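Local coordinates for protein malonate decarboxylase subunit alpha (Acinetobacter baumannii ATCC 17978, PDB 6MPR) that probably acts as the acyl-carrier-protein transferase of malonate decarboxylase, exchanging acetyl for malonyl on the carrier's thiol during malonate breakdown, at residues V51-I56 and D85-L90; I110-D115 and D132-I137; V158-G163 and I194-V199; I277-P282 and L542-I547; L363-T368 and V431-T436. All blocks are in the same frame, centred on the assembly; numbering follows the deposited sequence. Where two conformers were deposited one is given.

Contact 1. Residues V51-I56 and D85-L90; sequences VLETLI and DILHDL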
# COMPACT_ATOMS: atom_id res chain seq x y z
N VAL A 51 -28.57 8.97 -19.68
CA VAL A 51 -27.52 7.98 -19.89
C VAL A 51 -27.15 7.30 -18.56
O VAL A 51 -26.91 6.09 -18.52
CB VAL A 51 -26.30 8.62 -20.57
CG1 VAL A 51 -25.13 7.65 -20.58
CG2 VAL A 51 -26.66 9.04 -22.01
N LEU A 52 -27.10 8.06 -17.45
CA LEU A 52 -26.88 7.44 -16.14
C LEU A 52 -27.96 6.40 -15.83
O LEU A 52 -27.65 5.32 -15.31
CB LEU A 52 -26.84 8.50 -15.03
CG LEU A 52 -25.64 9.44 -15.01
CD1 LEU A 52 -25.77 10.50 -13.92
CD2 LEU A 52 -24.33 8.68 -14.82
N GLU A 53 -29.22 6.73 -16.10
CA GLU A 53 -30.33 5.79 -15.89
C GLU A 53 -30.27 4.58 -16.81
O GLU A 53 -31.02 3.61 -16.59
CB GLU A 53 -31.65 6.52 -16.10
CG GLU A 53 -31.98 7.53 -15.01
CD GLU A 53 -33.19 8.37 -15.33
OE1 GLU A 53 -33.65 9.10 -14.42
OE2 GLU A 53 -33.70 8.30 -16.48
N THR A 54 -29.45 4.62 -17.85
CA THR A 54 -29.29 3.52 -18.79
C THR A 54 -28.10 2.64 -18.41
O THR A 54 -28.17 1.41 -18.55
CB THR A 54 -29.08 4.07 -20.21
OG1 THR A 54 -30.15 4.95 -20.54
CG2 THR A 54 -29.01 2.94 -21.23
N LEU A 55 -27.01 3.25 -17.95
CA LEU A 55 -25.77 2.53 -17.68
C LEU A 55 -25.70 1.97 -16.26
O LEU A 55 -24.97 0.99 -16.02
CB LEU A 55 -24.57 3.45 -17.91
CG LEU A 55 -24.39 3.90 -19.36
CD1 LEU A 55 -23.26 4.88 -19.44
CD2 LEU A 55 -24.11 2.69 -20.25
N ILE A 56 -26.41 2.57 -15.32
CA ILE A 56 -26.40 2.14 -13.93
C ILE A 56 -27.65 1.30 -13.68
O ILE A 56 -28.71 1.55 -14.27
CB ILE A 56 -26.34 3.34 -12.96
CG1 ILE A 56 -25.16 4.25 -13.29
CG2 ILE A 56 -26.27 2.87 -11.50
CD1 ILE A 56 -25.12 5.48 -12.43
N ASP A 85 -37.23 5.46 -9.09
CA ASP A 85 -37.89 4.23 -9.53
C ASP A 85 -37.02 3.43 -10.49
O ASP A 85 -37.27 2.24 -10.70
CB ASP A 85 -39.22 4.54 -10.20
CG ASP A 85 -40.22 5.14 -9.24
OD1 ASP A 85 -40.21 4.75 -8.06
OD2 ASP A 85 -41.02 5.99 -9.68
N ILE A 86 -36.03 4.07 -11.10
CA ILE A 86 -35.07 3.40 -11.96
C ILE A 86 -33.78 3.08 -11.21
O ILE A 86 -33.33 1.94 -11.21
CB ILE A 86 -34.79 4.27 -13.21
CG1 ILE A 86 -36.10 4.53 -13.95
CG2 ILE A 86 -33.74 3.62 -14.11
CD1 ILE A 86 -35.95 5.50 -15.09
N LEU A 87 -33.17 4.08 -10.57
CA LEU A 87 -31.93 3.89 -9.82
C LEU A 87 -32.23 3.95 -8.33
O LEU A 87 -32.51 5.02 -7.79
CB LEU A 87 -30.88 4.95 -10.20
CG LEU A 87 -30.51 5.01 -11.67
CD1 LEU A 87 -29.31 5.94 -11.86
CD2 LEU A 87 -30.20 3.61 -12.19
N HIS A 88 -32.14 2.80 -7.67
CA HIS A 88 -32.34 2.68 -6.23
C HIS A 88 -31.37 1.63 -5.70
O HIS A 88 -30.80 0.86 -6.48
CB HIS A 88 -33.78 2.32 -5.87
CG HIS A 88 -34.30 1.13 -6.61
ND1 HIS A 88 -34.12 -0.16 -6.17
CD2 HIS A 88 -34.98 1.03 -7.78
CE1 HIS A 88 -34.67 -1.00 -7.03
NE2 HIS A 88 -35.20 -0.30 -8.01
N ASP A 89 -31.17 1.64 -4.38
CA ASP A 89 -30.31 0.66 -3.70
C ASP A 89 -28.90 0.67 -4.25
O ASP A 89 -28.20 -0.35 -4.25
CB ASP A 89 -30.90 -0.75 -3.79
CG ASP A 89 -32.15 -0.90 -2.96
OD1 ASP A 89 -32.04 -0.99 -1.72
OD2 ASP A 89 -33.26 -0.88 -3.54
N LEU A 90 -28.45 1.83 -4.72
CA LEU A 90 -27.06 1.98 -5.11
C LEU A 90 -26.16 1.82 -3.90
O LEU A 90 -26.46 2.30 -2.81
CB LEU A 90 -26.82 3.34 -5.78
CG LEU A 90 -27.50 3.55 -7.13
CD1 LEU A 90 -26.95 4.77 -7.85
CD2 LEU A 90 -27.40 2.29 -8.00
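Leu-87 pushes its forked tip against Ile-56 where helix 48-55 runs out, packing a helix end onto the loop that leads into strand 90-94 of a parallel alpha/beta sheet. The two side chains meet at about a right angle, with Leu-87 CD2 3.9 Å from Ile-56 CB. The other branch, Leu-87 CD1, reaches back to 3.9 Å from Leu-52 O, an oxygen already holding the N of Ile-56 in the last helical turn. Ile-56 is the first residue to leave helical backbone angles, and its CB faces the loop. Its CG1 is placed beside the backbone N (chi1 -54°), which leaves the CG2 branch to meet Leu-90. There Ile-56 CG2 lies 3.7 Å from Leu-90 CD2, the two side chains again set roughly perpendicular. Leu-79 of helix 73-79 touches Ile-56, Leu-87 and Leu-90, so helix 73-79 also packs on this apolar cluster.

Nearer the surface, Ile-86 crosses Glu-53 at a similar angle. Ile-86 CG2 comes to 3.7 Å from Glu-53 O, and Ile-86 CD1 sits 4.0 Å from Glu-53 CD. The glutamate chain is extended beyond CG, and its OE1 accepts a hydrogen bond from the N of Asn-83, which anchors that oxygen while the isoleucine methyl rests against the carboxylate. The closest approach across the contact is apolar on polar: Leu-87 CD2 stands 3.3 Å from Ile-56 O.

Contact 2. Residues I110-D115 and D132-I137; sequences IARKLD and DGLLEI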
# COMPACT_ATOMS: atom_id res chain seq x y z
N ILE A 110 -32.04 6.97 -3.73
CA ILE A 110 -31.24 6.49 -4.85
C ILE A 110 -30.16 5.53 -4.36
O ILE A 110 -29.96 4.45 -4.92
CB ILE A 110 -30.65 7.68 -5.62
CG1 ILE A 110 -31.78 8.48 -6.28
CG2 ILE A 110 -29.60 7.20 -6.62
CD1 ILE A 110 -31.40 9.87 -6.76
N ALA A 111 -29.47 5.92 -3.29
CA ALA A 111 -28.43 5.11 -2.67
C ALA A 111 -28.92 4.58 -1.32
O ALA A 111 -29.76 5.21 -0.66
CB ALA A 111 -27.15 5.93 -2.47
N ARG A 112 -28.41 3.42 -0.92
CA ARG A 112 -28.74 2.85 0.39
C ARG A 112 -27.50 2.54 1.21
O ARG A 112 -27.44 2.86 2.40
CB ARG A 112 -29.58 1.58 0.25
CG ARG A 112 -30.42 1.27 1.49
CD ARG A 112 -31.39 2.42 1.70
NE ARG A 112 -32.48 2.14 2.62
CZ ARG A 112 -33.64 2.79 2.61
NH1 ARG A 112 -33.86 3.74 1.70
NH2 ARG A 112 -34.59 2.49 3.49
N LYS A 113 -26.50 1.92 0.59
CA LYS A 113 -25.28 1.50 1.28
C LYS A 113 -24.14 2.46 0.99
O LYS A 113 -24.04 3.03 -0.10
CB LYS A 113 -24.87 0.08 0.88
CG LYS A 113 -25.87 -0.99 1.21
CD LYS A 113 -25.28 -2.34 0.83
CE LYS A 113 -26.29 -3.46 0.90
NZ LYS A 113 -25.63 -4.74 0.50
N LEU A 114 -23.25 2.61 1.97
CA LEU A 114 -22.11 3.50 1.81
C LEU A 114 -20.87 2.86 2.41
O LEU A 114 -20.88 2.44 3.57
CB LEU A 114 -22.36 4.86 2.47
CG LEU A 114 -21.16 5.81 2.46
CD1 LEU A 114 -20.83 6.26 1.01
CD2 LEU A 114 -21.44 7.01 3.36
N ASP A 115 -19.80 2.78 1.61
CA ASP A 115 -18.45 2.49 2.09
C ASP A 115 -17.59 3.70 1.75
O ASP A 115 -17.59 4.15 0.60
CB ASP A 115 -17.87 1.23 1.46
CG ASP A 115 -18.36 -0.04 2.13
OD1 ASP A 115 -17.91 -0.34 3.26
OD2 ASP A 115 -19.22 -0.72 1.55
N ASP A 132 -32.29 7.65 10.67
CA ASP A 132 -33.53 7.64 9.92
C ASP A 132 -33.67 6.43 9.01
O ASP A 132 -34.67 6.32 8.30
CB ASP A 132 -33.66 8.93 9.09
CG ASP A 132 -33.92 10.15 9.96
OD1 ASP A 132 -34.45 9.99 11.09
OD2 ASP A 132 -33.62 11.28 9.52
N GLY A 133 -32.69 5.52 9.01
CA GLY A 133 -32.80 4.31 8.22
C GLY A 133 -32.57 4.47 6.73
O GLY A 133 -32.88 3.55 5.97
N LEU A 134 -32.02 5.60 6.29
CA LEU A 134 -31.80 5.86 4.87
C LEU A 134 -30.38 5.58 4.42
O LEU A 134 -30.11 5.55 3.21
CB LEU A 134 -32.17 7.31 4.54
CG LEU A 134 -33.66 7.64 4.74
CD1 LEU A 134 -33.91 9.13 4.61
CD2 LEU A 134 -34.53 6.86 3.75
N LEU A 135 -29.46 5.36 5.35
CA LEU A 135 -28.06 5.13 5.02
C LEU A 135 -27.57 3.95 5.86
O LEU A 135 -27.74 3.95 7.08
CB LEU A 135 -27.22 6.39 5.29
CG LEU A 135 -25.74 6.37 4.84
CD1 LEU A 135 -25.22 7.76 4.52
CD2 LEU A 135 -24.86 5.75 5.92
N GLU A 136 -27.00 2.95 5.19
CA GLU A 136 -26.46 1.76 5.85
C GLU A 136 -24.95 1.77 5.65
O GLU A 136 -24.48 1.60 4.52
CB GLU A 136 -27.08 0.49 5.25
CG GLU A 136 -28.60 0.39 5.42
CD GLU A 136 -29.24 -0.74 4.62
OE1 GLU A 136 -28.52 -1.60 4.06
OE2 GLU A 136 -30.49 -0.77 4.53
N ILE A 137 -24.20 1.99 6.74
CA ILE A 137 -22.75 1.99 6.65
C ILE A 137 -22.24 0.56 6.46
O ILE A 137 -22.67 -0.36 7.17
CB ILE A 137 -22.12 2.62 7.90
CG1 ILE A 137 -22.46 4.09 7.99
CG2 ILE A 137 -20.60 2.51 7.83
CD1 ILE A 137 -21.67 4.96 7.04
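Arg-112 leaves its strand with CG opposite the backbone N (chi1 -157°), then bends at chi2 (62°), a course that lays its guanidinium beside Gly-133 and Leu-134. Leu-134 CA sits over the centre of one face, 4.2 Å above the plane, and Gly-133 O lies over that face as well. Arg-112 NH2 is 3.2 Å from Gly-133 O, but the angle is too poor for a hydrogen bond. Glu-136 comes from the edge instead: its carboxylate plane is turned 83° from the guanidinium, and Arg-112 NE to Glu-136 OE2 is 4.0 Å, beyond a salt bridge. The attraction between these charges is therefore probably modest.

The backbones are held more firmly, in parallel register. Glu-136 N donates to Arg-112 O at 2.8 Å, and Leu-114 N donates to Glu-136 O at 3.0 Å, so Glu-136 bonds through both its N and its O. Lys-113 and Glu-136 share one face of the sheet; Leu-114 and Ile-137 share the other. On the face of Leu-114 and Ile-137, Leu-114 CD2 packs 4.0 Å from Leu-135 CD1 and 4.2 Å from Ile-137 CD1.

Gly-133, with positive phi, ends helix 125-131 in a Schellman motif and turns the chain toward the sheet. The pair is thus a beta-alpha-beta crossover, from strand 111-116 through helix 125-131 to the outermost strand 136-140. Phe-106 of helix 100-107 covers Leu-114 and Leu-135, Ile-130 of helix 125-131 backs Leu-135 and Ile-137, and strand 90-94 flanks strand 111-116 on its other edge.

Contact 3. Residues V158-G163 and I194-V199; sequences VVLSAG and IVIVQV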
# COMPACT_ATOMS: atom_id res chain seq x y z
N VAL A 158 -19.63 0.48 -11.52
CA VAL A 158 -19.64 1.77 -12.19
C VAL A 158 -18.62 2.66 -11.48
O VAL A 158 -18.52 2.64 -10.25
CB VAL A 158 -21.03 2.44 -12.14
CG1 VAL A 158 -21.01 3.82 -12.81
CG2 VAL A 158 -22.10 1.53 -12.76
N VAL A 159 -17.85 3.41 -12.26
CA VAL A 159 -16.97 4.43 -11.70
C VAL A 159 -17.28 5.76 -12.37
O VAL A 159 -17.30 5.86 -13.60
CB VAL A 159 -15.49 4.06 -11.89
CG1 VAL A 159 -14.60 5.15 -11.32
CG2 VAL A 159 -15.17 2.72 -11.20
N LEU A 160 -17.53 6.78 -11.54
CA LEU A 160 -17.86 8.15 -11.97
C LEU A 160 -16.71 9.05 -11.53
O LEU A 160 -16.54 9.31 -10.33
CB LEU A 160 -19.19 8.61 -11.35
CG LEU A 160 -20.40 7.71 -11.58
CD1 LEU A 160 -21.61 8.28 -10.82
CD2 LEU A 160 -20.68 7.59 -13.08
N SER A 161 -15.92 9.52 -12.50
CA SER A 161 -14.66 10.20 -12.21
C SER A 161 -14.60 11.51 -12.98
O SER A 161 -15.46 11.82 -13.81
CB SER A 161 -13.45 9.33 -12.58
OG SER A 161 -13.36 8.19 -11.75
N ALA A 162 -13.56 12.30 -12.70
CA ALA A 162 -13.38 13.60 -13.33
C ALA A 162 -11.95 13.81 -13.81
O ALA A 162 -11.00 13.34 -13.19
CB ALA A 162 -13.74 14.74 -12.36
N GLY A 163 -11.81 14.59 -14.90
CA GLY A 163 -10.52 14.98 -15.40
C GLY A 163 -10.57 16.35 -16.06
O GLY A 163 -11.63 16.96 -16.19
N ILE A 194 -18.32 -0.15 -15.73
CA ILE A 194 -18.56 0.95 -16.66
C ILE A 194 -17.95 2.23 -16.08
O ILE A 194 -18.25 2.62 -14.95
CB ILE A 194 -20.06 1.11 -16.96
CG1 ILE A 194 -20.57 -0.18 -17.62
CG2 ILE A 194 -20.29 2.34 -17.84
CD1 ILE A 194 -22.00 -0.16 -18.00
N VAL A 195 -17.07 2.87 -16.86
CA VAL A 195 -16.28 4.01 -16.40
C VAL A 195 -16.75 5.23 -17.19
O VAL A 195 -16.69 5.24 -18.42
CB VAL A 195 -14.77 3.76 -16.60
CG1 VAL A 195 -13.91 5.00 -16.25
CG2 VAL A 195 -14.30 2.54 -15.75
N ILE A 196 -17.25 6.23 -16.47
CA ILE A 196 -17.69 7.49 -17.07
C ILE A 196 -16.86 8.61 -16.46
O ILE A 196 -16.80 8.74 -15.24
CB ILE A 196 -19.19 7.75 -16.82
CG1 ILE A 196 -20.03 6.59 -17.36
CG2 ILE A 196 -19.60 9.08 -17.44
CD1 ILE A 196 -21.37 6.49 -16.72
N VAL A 197 -16.24 9.43 -17.31
CA VAL A 197 -15.37 10.51 -16.86
C VAL A 197 -15.95 11.84 -17.35
O VAL A 197 -16.06 12.08 -18.56
CB VAL A 197 -13.92 10.33 -17.35
CG1 VAL A 197 -13.00 11.37 -16.71
CG2 VAL A 197 -13.43 8.91 -17.04
N GLN A 198 -16.28 12.73 -16.41
CA GLN A 198 -16.57 14.10 -16.80
C GLN A 198 -15.26 14.86 -17.01
O GLN A 198 -14.29 14.67 -16.27
CB GLN A 198 -17.44 14.80 -15.75
CG GLN A 198 -16.74 14.99 -14.38
CD GLN A 198 -17.42 16.06 -13.57
OE1 GLN A 198 -18.41 15.79 -12.88
NE2 GLN A 198 -16.90 17.28 -13.63
N VAL A 199 -15.21 15.70 -18.06
CA VAL A 199 -14.02 16.50 -18.32
C VAL A 199 -14.40 17.96 -18.48
O VAL A 199 -15.51 18.30 -18.91
CB VAL A 199 -13.23 16.02 -19.56
CG1 VAL A 199 -12.64 14.63 -19.31
CG2 VAL A 199 -14.09 16.03 -20.83
O HOH W 1 -14.48 17.67 -15.22
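Strands 158-163 and 194-199 pair side by side over their full length, Val-159 against Val-195 and Ser-161 against Val-197, in the buried middle of the parallel alpha/beta sheet. Five backbone hydrogen bonds zigzag between them, from Val-159 N to Ile-194 O (2.8 Å) as far as Gly-163 N to Gln-198 O (2.8 Å). The strand directions differ by 28°, the twist usual between neighbouring strands of a parallel sheet.

On one face Leu-160 and Ile-196 lie alongside each other and point the same way, with Leu-160 CD2 3.9 Å from Ile-196 CD1. Farther along that face, Gln-198 puts CG between its backbone N and carbonyl carbon (chi1 66°), which brings Gln-198 CG to 3.6 Å from Ala-162 CB. The amide is fixed at both atoms: Leu-75 N donates to OE1, while Gln-198 NE2 donates to a water at 2.9 Å. That water lies 3.1 Å from Gly-163 O and may bridge the two strands there.

Helix 73-79 covers the face of Leu-160 and Gln-198, and helix 181-189, part of the connection between the strands, covers that of Val-159 and Val-195. Strand 61-64 continues the sheet beyond strand 158-163, and strand 221-224 beyond strand 194-199.

Contact 4. Residues I277-P282 and L542-I547; sequences IELILP and LAAKNI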
# COMPACT_ATOMS: atom_id res chain seq x y z
N ILE A 277 5.76 24.37 11.84
CA ILE A 277 6.99 23.60 11.65
C ILE A 277 7.62 23.94 10.31
O ILE A 277 8.81 24.29 10.22
CB ILE A 277 6.71 22.09 11.76
CG1 ILE A 277 6.41 21.68 13.20
CG2 ILE A 277 7.90 21.29 11.23
CD1 ILE A 277 6.01 20.22 13.32
N GLU A 278 6.82 23.83 9.24
CA GLU A 278 7.30 24.12 7.89
C GLU A 278 7.89 25.52 7.80
O GLU A 278 8.94 25.73 7.17
CB GLU A 278 6.16 23.93 6.89
CG GLU A 278 5.57 22.51 6.89
CD GLU A 278 4.23 22.38 6.19
OE1 GLU A 278 3.86 23.26 5.39
OE2 GLU A 278 3.53 21.37 6.46
N LEU A 279 7.25 26.50 8.45
CA LEU A 279 7.66 27.90 8.34
C LEU A 279 8.80 28.28 9.28
O LEU A 279 9.39 29.35 9.08
CB LEU A 279 6.46 28.82 8.59
CG LEU A 279 5.47 28.83 7.42
CD1 LEU A 279 4.20 29.60 7.78
CD2 LEU A 279 6.14 29.43 6.18
N ILE A 280 9.16 27.47 10.27
CA ILE A 280 10.31 27.79 11.10
C ILE A 280 11.50 26.89 10.82
O ILE A 280 12.56 27.11 11.41
CB ILE A 280 9.98 27.81 12.61
CG1 ILE A 280 9.74 26.41 13.16
CG2 ILE A 280 8.84 28.77 12.93
CD1 ILE A 280 9.66 26.37 14.67
N LEU A 281 11.38 25.91 9.94
CA LEU A 281 12.59 25.23 9.49
C LEU A 281 13.65 26.20 8.99
O LEU A 281 14.80 26.10 9.44
CB LEU A 281 12.26 24.18 8.42
CG LEU A 281 11.66 22.88 8.94
CD1 LEU A 281 11.23 22.05 7.75
CD2 LEU A 281 12.70 22.14 9.79
N PRO A 282 13.35 27.17 8.12
CA PRO A 282 14.42 28.03 7.59
C PRO A 282 14.91 29.08 8.57
O PRO A 282 15.86 29.81 8.25
CB PRO A 282 13.76 28.70 6.37
CG PRO A 282 12.53 27.88 6.07
CD PRO A 282 12.08 27.41 7.40
N LEU A 542 8.47 32.91 12.26
CA LEU A 542 7.91 32.42 11.01
C LEU A 542 8.63 33.04 9.81
O LEU A 542 8.79 34.26 9.73
CB LEU A 542 6.42 32.75 10.95
CG LEU A 542 5.54 32.05 11.99
CD1 LEU A 542 4.18 32.71 12.06
CD2 LEU A 542 5.39 30.55 11.68
N ALA A 543 9.04 32.19 8.86
CA ALA A 543 9.66 32.70 7.63
C ALA A 543 8.69 33.54 6.82
O ALA A 543 9.10 34.42 6.07
CB ALA A 543 10.19 31.55 6.78
N ALA A 544 7.39 33.25 6.94
CA ALA A 544 6.35 34.06 6.31
C ALA A 544 5.25 34.30 7.33
O ALA A 544 4.80 33.36 7.99
CB ALA A 544 5.79 33.36 5.06
N LYS A 545 4.83 35.55 7.46
CA LYS A 545 3.81 35.96 8.43
C LYS A 545 2.40 35.96 7.85
O LYS A 545 1.43 36.05 8.62
CB LYS A 545 4.13 37.36 8.96
CG LYS A 545 5.08 37.41 10.14
CD LYS A 545 6.47 36.94 9.75
CE LYS A 545 7.49 37.28 10.83
NZ LYS A 545 8.86 36.92 10.38
N ASN A 546 2.25 35.89 6.54
CA ASN A 546 0.94 36.01 5.91
C ASN A 546 1.05 35.45 4.50
O ASN A 546 2.13 35.05 4.05
CB ASN A 546 0.45 37.46 5.92
CG ASN A 546 1.47 38.43 5.34
OD1 ASN A 546 2.12 38.15 4.33
ND2 ASN A 546 1.61 39.59 5.97
N ILE A 547 -0.09 35.45 3.79
CA ILE A 547 -0.14 34.92 2.43
C ILE A 547 0.73 35.76 1.49
O ILE A 547 1.46 35.21 0.66
CB ILE A 547 -1.60 34.85 1.95
CG1 ILE A 547 -2.38 33.74 2.67
CG2 ILE A 547 -1.67 34.72 0.44
CD1 ILE A 547 -2.08 32.34 2.18
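Ala-543 N donates a hydrogen bond to Leu-279 O (2.9 Å, N-H...O 159°), tying an irregular loop to helix 272-287 beside its kink at Pro-282. The donor approaches that carbonyl from 30° out of its plane, and Ala-543 CB follows to 3.3 Å from Leu-279 O, so the loop hugs the helix backbone closely.

Leu-279 carries the apolar part. With CG beside the backbone N (chi1 -73°), the side chain reaches along the loop: its root meets Leu-542, and its branches lie over Ala-544. Leu-279 CB is 3.7 Å from Leu-542 CD2, and Leu-279 CD2 is 4.1 Å from Ala-544 CB. The same Leu-542 methyl, CD2, also reaches Ile-280 CG2 at 4.1 Å and thus lodges between consecutive helix residues. Leu-279 CD1 lies 3.8 Å from Ala-544 O, a buried carbonyl oxygen with no polar partner in the model. Behind this interface the loop is braced by its own lysine, as Lys-545 NZ donates to Leu-542 O at 2.7 Å.

The loop ends at Asn-546, whose side chain N-caps helix 547-553 by accepting from Asp-549 N. Trp-553 of that helix donates to Ala-543 O and packs on Ala-544. Pro-308 of helix 307-311 touches Leu-279, Pro-282 and Ala-543, while Ile-280 meets Ile-254 of helix 244-261.

Contact 5. Residues L363-T368 and V431-T436; sequences LFIGAT and VQMVET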
# COMPACT_ATOMS: atom_id res chain seq x y z
N LEU A 363 8.34 9.22 9.46
CA LEU A 363 7.53 9.87 10.48
C LEU A 363 6.20 10.36 9.89
O LEU A 363 6.15 10.82 8.75
CB LEU A 363 8.29 11.04 11.11
CG LEU A 363 7.58 11.91 12.17
CD1 LEU A 363 8.56 12.30 13.26
CD2 LEU A 363 6.96 13.15 11.53
N PHE A 364 5.15 10.23 10.70
CA PHE A 364 3.91 10.96 10.53
C PHE A 364 3.69 11.83 11.76
O PHE A 364 4.00 11.43 12.89
CB PHE A 364 2.70 10.01 10.34
CG PHE A 364 1.37 10.70 10.47
CD1 PHE A 364 0.93 11.57 9.49
CD2 PHE A 364 0.56 10.47 11.57
CE1 PHE A 364 -0.29 12.19 9.59
CE2 PHE A 364 -0.65 11.11 11.70
CZ PHE A 364 -1.09 11.96 10.70
N ILE A 365 3.16 13.04 11.55
CA ILE A 365 2.78 13.92 12.65
C ILE A 365 1.47 14.60 12.27
O ILE A 365 1.33 15.11 11.16
CB ILE A 365 3.90 14.95 12.96
CG1 ILE A 365 3.50 15.90 14.10
CG2 ILE A 365 4.29 15.73 11.70
CD1 ILE A 365 4.72 16.55 14.76
N GLY A 366 0.51 14.59 13.18
CA GLY A 366 -0.76 15.24 12.93
C GLY A 366 -1.50 15.43 14.23
O GLY A 366 -0.97 15.17 15.31
N ALA A 367 -2.74 15.88 14.12
CA ALA A 367 -3.52 16.19 15.31
C ALA A 367 -4.81 15.38 15.32
O ALA A 367 -5.10 14.61 14.41
CB ALA A 367 -3.82 17.68 15.40
N THR A 368 -5.59 15.60 16.36
CA THR A 368 -6.81 14.85 16.60
C THR A 368 -7.69 15.67 17.53
O THR A 368 -7.23 16.64 18.14
CB THR A 368 -6.50 13.50 17.20
OG1 THR A 368 -7.71 12.78 17.42
CG2 THR A 368 -5.81 13.68 18.52
N VAL A 431 3.47 10.68 15.56
CA VAL A 431 3.41 11.77 16.52
C VAL A 431 1.99 12.33 16.55
O VAL A 431 1.46 12.74 15.51
CB VAL A 431 4.41 12.89 16.18
CG1 VAL A 431 4.41 13.96 17.29
CG2 VAL A 431 5.79 12.30 15.94
N GLN A 432 1.40 12.39 17.73
CA GLN A 432 0.18 13.16 17.95
C GLN A 432 0.56 14.51 18.54
O GLN A 432 1.01 14.59 19.69
CB GLN A 432 -0.79 12.43 18.88
CG GLN A 432 -1.66 11.42 18.18
CD GLN A 432 -2.77 12.06 17.36
OE1 GLN A 432 -3.53 11.37 16.69
NE2 GLN A 432 -2.86 13.38 17.40
N MET A 433 0.37 15.57 17.75
CA MET A 433 0.77 16.93 18.11
C MET A 433 -0.52 17.73 18.28
O MET A 433 -1.17 18.10 17.30
CB MET A 433 1.66 17.54 17.03
CG MET A 433 2.00 19.00 17.23
SD MET A 433 3.04 19.54 15.84
CE MET A 433 3.70 21.03 16.51
N VAL A 434 -0.89 17.99 19.54
CA VAL A 434 -2.23 18.43 19.88
C VAL A 434 -2.14 19.38 21.08
O VAL A 434 -1.37 19.13 22.02
CB VAL A 434 -3.07 17.15 20.13
CG1 VAL A 434 -3.31 16.88 21.59
CG2 VAL A 434 -4.34 17.12 19.24
N GLU A 435 -2.91 20.47 21.05
CA GLU A 435 -3.01 21.30 22.24
C GLU A 435 -3.94 20.62 23.25
O GLU A 435 -4.77 19.77 22.90
CB GLU A 435 -3.52 22.71 21.92
CG GLU A 435 -2.66 23.48 20.92
CD GLU A 435 -3.34 24.72 20.38
OE1 GLU A 435 -3.70 25.61 21.19
OE2 GLU A 435 -3.53 24.80 19.15
N THR A 436 -3.78 20.98 24.52
CA THR A 436 -4.52 20.27 25.56
C THR A 436 -6.01 20.58 25.52
O THR A 436 -6.83 19.75 25.93
CB THR A 436 -3.93 20.56 26.94
OG1 THR A 436 -3.95 21.98 27.21
CG2 THR A 436 -2.50 20.04 26.98
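Ile-365 lays its CD1 in the hollow between Val-431 and Met-433 on one face of a parallel strand pair, 3.6 Å from Val-431 CG1 and 3.6 Å from Met-433 SD. Ile-365 and Val-431 run alongside each other, whereas Met-433, with CG anti to its N (chi1 173°), reaches past them at a slant. The other valine branch is met by Leu-363, whose CD1 lies 3.9 Å from Val-431 CG2.

On the reverse face Gly-366 leaves a dip, and the Phe-364 ring leans into it: Gly-366 N lies 3.9 Å above the ring plane, offset toward the rim. Gln-432, bent at chi2 (-75°), curls its amide against the Thr-368 methyl, crossing it nearly squarely with Gln-432 NE2 3.2 Å from Thr-368 CG2. Three backbone bonds hold this relief in register, among them Met-433 N to Gly-366 O at 2.8 Å. One residue past Gly-366, Ala-367 CB lies 3.3 Å from Met-433 O.

Strands 265-268 and 474-477 flank the pair in a mixed sheet. Helices 244-261 and 272-287 cover the Ile-365 and Met-433 face, with Tyr-258 on Ile-365 and Ile-277 on both.

From the N terminus, contact 1 closes the first short loop, contact 2 the next and contact 3 the third, in series and without crossing. Contacts 2 and 3 pair strands of the N-terminal parallel sheet, and contact 1 packs a helix end on the loop entering it. Contact 1 touches both others: Leu-90 bonds through its backbone to Ile-110 and Arg-112, and Leu-55 packs on Ile-196. Contact 4 then closes a far longer loop, from helix 272-287 to the segment before helix 547-553, and contact 5 lies within it, pairing central strands of the second sheet. Helix 272-287 joins these two. The two halves are well separated, with contacts 1 and 4 about 50 Å apart between centres.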